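Putative TetR-family transcriptional regulator (Rhodococcus sp., PDB 2G3B) probably binds regulatory DNA through an N-terminal helix-turn-helix domain and acts as a dimeric transcriptional repressor of the TetR family. Local coordinates at residues E170-T173 / E174-R177; A157-E160 / G161-R165. All blocks are in the same frame, centred on the assembly; numbering follows the deposited sequence.

Contact 1: E170-T173 / E174-R177; sequences EIST and EDAR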
ATOM      1  N   GLU A 170      12.277   1.723  -3.581  1.00 32.06           N
ATOM      2  CA  GLU A 170      12.762   1.705  -2.183  1.00 33.22           C
ATOM      3  C   GLU A 170      13.233   0.303  -1.743  1.00 32.58           C
ATOM      4  O   GLU A 170      14.028   0.148  -0.799  1.00 32.60           O
ATOM      5  CB  GLU A 170      11.619   2.145  -1.259  1.00 32.59           C
ATOM      6  CG  GLU A 170      12.056   2.404   0.132  1.00 32.79           C
ATOM      7  CD  GLU A 170      11.015   3.146   0.876  1.00 35.00           C
ATOM      8  OE1 GLU A 170      10.643   4.271   0.481  1.00 31.18           O
ATOM      9  OE2 GLU A 170      10.574   2.627   1.890  1.00 33.65           O
ATOM     10  N   ILE A 171      12.683  -0.713  -2.403  1.00 31.83           N
ATOM     11  CA  ILE A 171      13.072  -2.067  -2.173  1.00 31.94           C
ATOM     12  C   ILE A 171      13.233  -2.718  -3.562  1.00 31.41           C
ATOM     13  O   ILE A 171      12.453  -2.401  -4.491  1.00 29.09           O
ATOM     14  CB  ILE A 171      11.982  -2.790  -1.296  1.00 31.69           C
ATOM     15  CG1 ILE A 171      12.542  -4.154  -0.847  1.00 32.73           C
ATOM     16  CG2 ILE A 171      10.666  -2.876  -2.079  1.00 32.05           C
ATOM     17  CD1 ILE A 171      11.647  -5.019   0.076  1.00 34.06           C
ATOM     18  N   SER A 172      14.234  -3.602  -3.711  1.00 31.77           N
ATOM     19  CA  SER A 172      14.484  -4.272  -4.985  1.00 32.00           C
ATOM     20  C   SER A 172      13.450  -5.365  -5.200  1.00 32.28           C
ATOM     21  O   SER A 172      12.849  -5.914  -4.220  1.00 31.07           O
ATOM     22  CB  SER A 172      15.889  -4.922  -4.998  1.00 33.32           C
ATOM     23  OG  SER A 172      15.951  -5.941  -3.945  1.00 34.04           O
ATOM     24  N   THR A 173      13.307  -5.780  -6.457  1.00 29.22           N
ATOM     25  CA  THR A 173      12.451  -6.890  -6.815  1.00 30.21           C
ATOM     26  C   THR A 173      12.853  -8.167  -6.016  1.00 32.44           C
ATOM     27  O   THR A 173      11.981  -8.825  -5.401  1.00 29.83           O
ATOM     28  CB  THR A 173      12.548  -7.184  -8.350  1.00 33.07           C
ATOM     29  OG1 THR A 173      12.266  -5.965  -9.048  1.00 29.99           O
ATOM     30  CG2 THR A 173      11.508  -8.234  -8.771  1.00 32.58           C
ATOM     31  N   GLU A 174      14.147  -8.497  -6.041  1.00 31.60           N
ATOM     32  CA  GLU A 174      14.621  -9.745  -5.419  1.00 33.33           C
ATOM     33  C   GLU A 174      14.430  -9.690  -3.894  1.00 33.54           C
ATOM     34  O   GLU A 174      14.140 -10.737  -3.286  1.00 32.34           O
ATOM     35  CB  GLU A 174      16.074 -10.047  -5.805  1.00 34.71           C
ATOM     36  CG  GLU A 174      17.161  -9.074  -5.307  1.00 37.48           C
ATOM     37  CD  GLU A 174      17.415  -7.836  -6.237  1.00 42.10           C
ATOM     38  OE1 GLU A 174      16.590  -7.515  -7.157  1.00 33.91           O
ATOM     39  OE2 GLU A 174      18.461  -7.183  -5.990  1.00 42.77           O
ATOM     40  N   ASP A 175      14.573  -8.488  -3.281  1.00 31.81           N
ATOM     41  CA  ASP A 175      14.321  -8.370  -1.841  1.00 33.32           C
ATOM     42  C   ASP A 175      12.849  -8.616  -1.538  1.00 32.87           C
ATOM     43  O   ASP A 175      12.499  -9.364  -0.638  1.00 32.73           O
ATOM     44  CB  ASP A 175      14.717  -6.969  -1.303  1.00 33.07           C
ATOM     45  CG  ASP A 175      16.146  -6.929  -0.801  1.00 38.37           C
ATOM     46  OD1 ASP A 175      16.944  -7.866  -1.129  1.00 38.06           O
ATOM     47  OD2 ASP A 175      16.470  -5.966  -0.082  1.00 41.08           O
ATOM     48  N   ALA A 176      11.989  -7.944  -2.284  1.00 32.29           N
ATOM     49  CA  ALA A 176      10.528  -8.078  -2.101  1.00 32.49           C
ATOM     50  C   ALA A 176      10.033  -9.546  -2.253  1.00 32.87           C
ATOM     51  O   ALA A 176       9.227 -10.031  -1.462  1.00 30.85           O
ATOM     52  CB  ALA A 176       9.781  -7.089  -3.080  1.00 31.42           C
ATOM     53  N   ARG A 177      10.550 -10.256  -3.267  1.00 31.38           N
ATOM     54  CA  ARG A 177      10.231 -11.685  -3.447  1.00 30.81           C
ATOM     55  C   ARG A 177      10.717 -12.544  -2.292  1.00 30.02           C
ATOM     56  O   ARG A 177       9.989 -13.429  -1.838  1.00 29.36           O
ATOM     57  CB  ARG A 177      10.785 -12.162  -4.813  1.00 30.14           C
ATOM     58  CG  ARG A 177       9.989 -11.480  -5.956  1.00 26.93           C
ATOM     59  CD  ARG A 177      10.689 -11.670  -7.384  1.00 33.32           C
ATOM     60  NE  ARG A 177      10.805 -13.114  -7.717  1.00 32.20           N
ATOM     61  CZ  ARG A 177       9.807 -13.830  -8.234  1.00 33.51           C
ATOM     62  NH1 ARG A 177       8.609 -13.282  -8.443  1.00 33.21           N
ATOM     63  NH2 ARG A 177      10.003 -15.087  -8.543  1.00 32.42           N
TER
HETATM   64  O   HOH W   1      16.073  -3.609  -1.523  1.00 30.13           O
HETATM   65  O   HOH W   2      18.635  -6.172  -3.185  1.00 36.09           O
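Ile171 lays its CG1 and CD1 branch across the root of Asp175, with CG1 3.6 Å from Asp175 CB, and carries CD1 on to the methyl of Ala176. A branched, greasy residue suits this spot, because its other neighbours include Trp166 of helix 148-167 and Val153 of the second subunit. Ser172 is the next residue and the N-cap of helix 173-188. Its OG, turned between the backbone N and the carbonyl carbon (chi1 62°), bends forward to accept from Asp175 N at 3.0 Å, an amide that the first turn leaves without a regular helical partner. The acidic side chains of Glu174 and Asp175 are probably favourable beside the partly positive N-terminal end of the helix. One water accepts from Ser172 N and donates to Asp175 OD2 at 2.8 Å; another bonds to Ser172 OG and donates to Glu174 OE2. Ala176 N then binds Ser172 O at 2.9 Å, and Arg177 N binds Thr173 O. Thr173 CG2 runs alongside Arg177, 3.8 Å from its CD, while Thr173 OG1 bonds to Asp90 and Trp166, and Arg177 NH1 reaches Ile88 O. A serine N-cap followed by acidic residues in the first turn is a classic start to an alpha-helix.

Contact 2: A157-E160 / G161-R165; sequences ALVE and GLSGR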
ATOM      1  N   ALA A 157      -2.564  -7.830   1.777  1.00 29.01           N
ATOM      2  CA  ALA A 157      -2.186  -6.480   2.226  1.00 30.32           C
ATOM      3  C   ALA A 157      -0.652  -6.299   2.244  1.00 30.15           C
ATOM      4  O   ALA A 157      -0.127  -5.226   1.884  1.00 30.39           O
ATOM      5  CB  ALA A 157      -2.801  -6.150   3.613  1.00 28.67           C
ATOM      6  N   LEU A 158       0.064  -7.330   2.684  1.00 30.07           N
ATOM      7  CA  LEU A 158       1.547  -7.368   2.625  1.00 29.51           C
ATOM      8  C   LEU A 158       2.080  -7.204   1.185  1.00 30.48           C
ATOM      9  O   LEU A 158       2.974  -6.401   0.920  1.00 30.47           O
ATOM     10  CB  LEU A 158       2.118  -8.671   3.269  1.00 30.48           C
ATOM     11  CG  LEU A 158       3.636  -8.879   3.101  1.00 29.97           C
ATOM     12  CD1 LEU A 158       4.445  -7.691   3.837  1.00 27.77           C
ATOM     13  CD2 LEU A 158       4.115 -10.286   3.549  1.00 30.50           C
ATOM     14  N   VAL A 159       1.477  -7.901   0.242  1.00 29.08           N
ATOM     15  CA  VAL A 159       1.851  -7.691  -1.189  1.00 30.28           C
ATOM     16  C   VAL A 159       1.651  -6.215  -1.617  1.00 30.94           C
ATOM     17  O   VAL A 159       2.511  -5.628  -2.249  1.00 28.97           O
ATOM     18  CB  VAL A 159       1.011  -8.641  -2.129  1.00 29.56           C
ATOM     19  CG1 VAL A 159       1.128  -8.238  -3.649  1.00 31.39           C
ATOM     20  CG2 VAL A 159       1.405 -10.138  -1.861  1.00 29.26           C
ATOM     21  N   GLU A 160       0.514  -5.608  -1.246  1.00 30.74           N
ATOM     22  CA  GLU A 160       0.279  -4.220  -1.617  1.00 33.25           C
ATOM     23  C   GLU A 160       1.296  -3.260  -0.963  1.00 31.55           C
ATOM     24  O   GLU A 160       1.779  -2.348  -1.594  1.00 30.05           O
ATOM     25  CB  GLU A 160      -1.160  -3.827  -1.189  1.00 32.41           C
ATOM     26  CG  GLU A 160      -2.236  -4.378  -2.173  1.00 34.61           C
ATOM     27  CD  GLU A 160      -3.585  -3.675  -1.959  1.00 39.30           C
ATOM     28  OE1 GLU A 160      -3.633  -2.418  -1.949  1.00 48.86           O
ATOM     29  OE2 GLU A 160      -4.598  -4.359  -1.792  1.00 44.86           O
ATOM     30  N   GLY A 161       1.587  -3.470   0.312  1.00 28.82           N
ATOM     31  CA  GLY A 161       2.586  -2.625   1.001  1.00 28.86           C
ATOM     32  C   GLY A 161       3.980  -2.788   0.411  1.00 29.31           C
ATOM     33  O   GLY A 161       4.692  -1.774   0.216  1.00 29.19           O
ATOM     34  N   LEU A 162       4.392  -4.030   0.150  1.00 26.67           N
ATOM     35  CA  LEU A 162       5.692  -4.236  -0.488  1.00 29.59           C
ATOM     36  C   LEU A 162       5.716  -3.627  -1.869  1.00 29.32           C
ATOM     37  O   LEU A 162       6.727  -3.046  -2.246  1.00 30.56           O
ATOM     38  CB  LEU A 162       6.022  -5.727  -0.615  1.00 30.13           C
ATOM     39  CG  LEU A 162       6.363  -6.390   0.745  1.00 30.32           C
ATOM     40  CD1 LEU A 162       6.411  -7.905   0.612  1.00 30.29           C
ATOM     41  CD2 LEU A 162       7.706  -5.864   1.282  1.00 27.66           C
ATOM     42  N   SER A 163       4.630  -3.824  -2.630  1.00 29.27           N
ATOM     43  CA  SER A 163       4.547  -3.271  -4.003  1.00 29.95           C
ATOM     44  C   SER A 163       4.648  -1.743  -4.016  1.00 30.09           C
ATOM     45  O   SER A 163       5.295  -1.175  -4.897  1.00 29.80           O
ATOM     46  CB  SER A 163       3.251  -3.694  -4.684  1.00 29.86           C
ATOM     47  OG  SER A 163       3.258  -5.139  -4.800  1.00 33.51           O
ATOM     48  N   GLY A 164       4.051  -1.094  -3.015  1.00 29.14           N
ATOM     49  CA  GLY A 164       4.130   0.379  -2.928  1.00 30.75           C
ATOM     50  C   GLY A 164       5.581   0.828  -2.798  1.00 31.28           C
ATOM     51  O   GLY A 164       5.984   1.831  -3.406  1.00 33.09           O
ATOM     52  N   ARG A 165       6.376   0.128  -1.981  1.00 30.39           N
ATOM     53  CA  ARG A 165       7.798   0.460  -1.823  1.00 29.92           C
ATOM     54  C   ARG A 165       8.617   0.099  -3.057  1.00 30.88           C
ATOM     55  O   ARG A 165       9.544   0.811  -3.467  1.00 30.55           O
ATOM     56  CB  ARG A 165       8.321  -0.336  -0.615  1.00 29.99           C
ATOM     57  CG  ARG A 165       7.733   0.190   0.725  1.00 28.51           C
ATOM     58  CD  ARG A 165       8.616  -0.270   1.882  1.00 28.32           C
ATOM     59  NE  ARG A 165       7.931   0.058   3.161  1.00 26.21           N
ATOM     60  CZ  ARG A 165       8.135  -0.599   4.294  1.00 26.94           C
ATOM     61  NH1 ARG A 165       8.985  -1.635   4.287  1.00 31.52           N
ATOM     62  NH2 ARG A 165       7.497  -0.218   5.409  1.00 25.71           N
TER
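Val159 O takes two hydrogen bonds from one residue, Ser163: the backbone N at 2.8 Å and the side-chain OG at 2.7 Å. They arrive from opposite faces of the carbonyl plane, OG lying 39° out of it. The serine torsion that sets OG beside its own backbone N (chi1 -63°) folds the hydroxyl back onto the preceding turn, which gives this polar group a partner in a buried turn. Leu162 N bonds to Leu158 O at 2.9 Å, and the amides of Gly161 and Gly164 continue the alpha-helical pattern to Ala157 O and Glu160 O. The carboxylate of Glu160 is bound outside this turn, OE1 to Arg105 of the same chain and OE2 to Arg165 of the second subunit; these outside salt bridges probably offset the cost of burying the charge. Beside these bonds Leu158 and Leu162 meet through their CD1 methyls, 3.8 Å apart. Ala157 is small where Leu162 of the second subunit packs on it. The turns lie in the second half of helix 148-167, with Leu180 of helix 173-188 against Leu158, Val159 and Leu162, Trp101 of helix 92-110 against Glu160, and Trp125 of helix 115-139 against Val159 and Glu160.

Contact 2 lies within helix 148-167 and contact 1 begins helix 173-188, so the two are consecutive in the chain, with centres about 11 Å apart. They meet directly where the first helix gives way to the connecting loop: Glu170 N lies 2.9 Å from Arg165 O, a probable hydrogen bond, and Ile171 CG2 packs 3.7 Å from Arg165 C. Farther along, Leu162 CD1 comes 4.1 Å from Ala176 O. Both contacts touch the second subunit, consistent with the dimer interface formed by the C-terminal helices in TetR-family proteins. A bound glycerol lies about 4 Å from the Val159 side chain, and a glycerol lies about 6 Å from that of Ile171; both probably come from the crystallisation liquor.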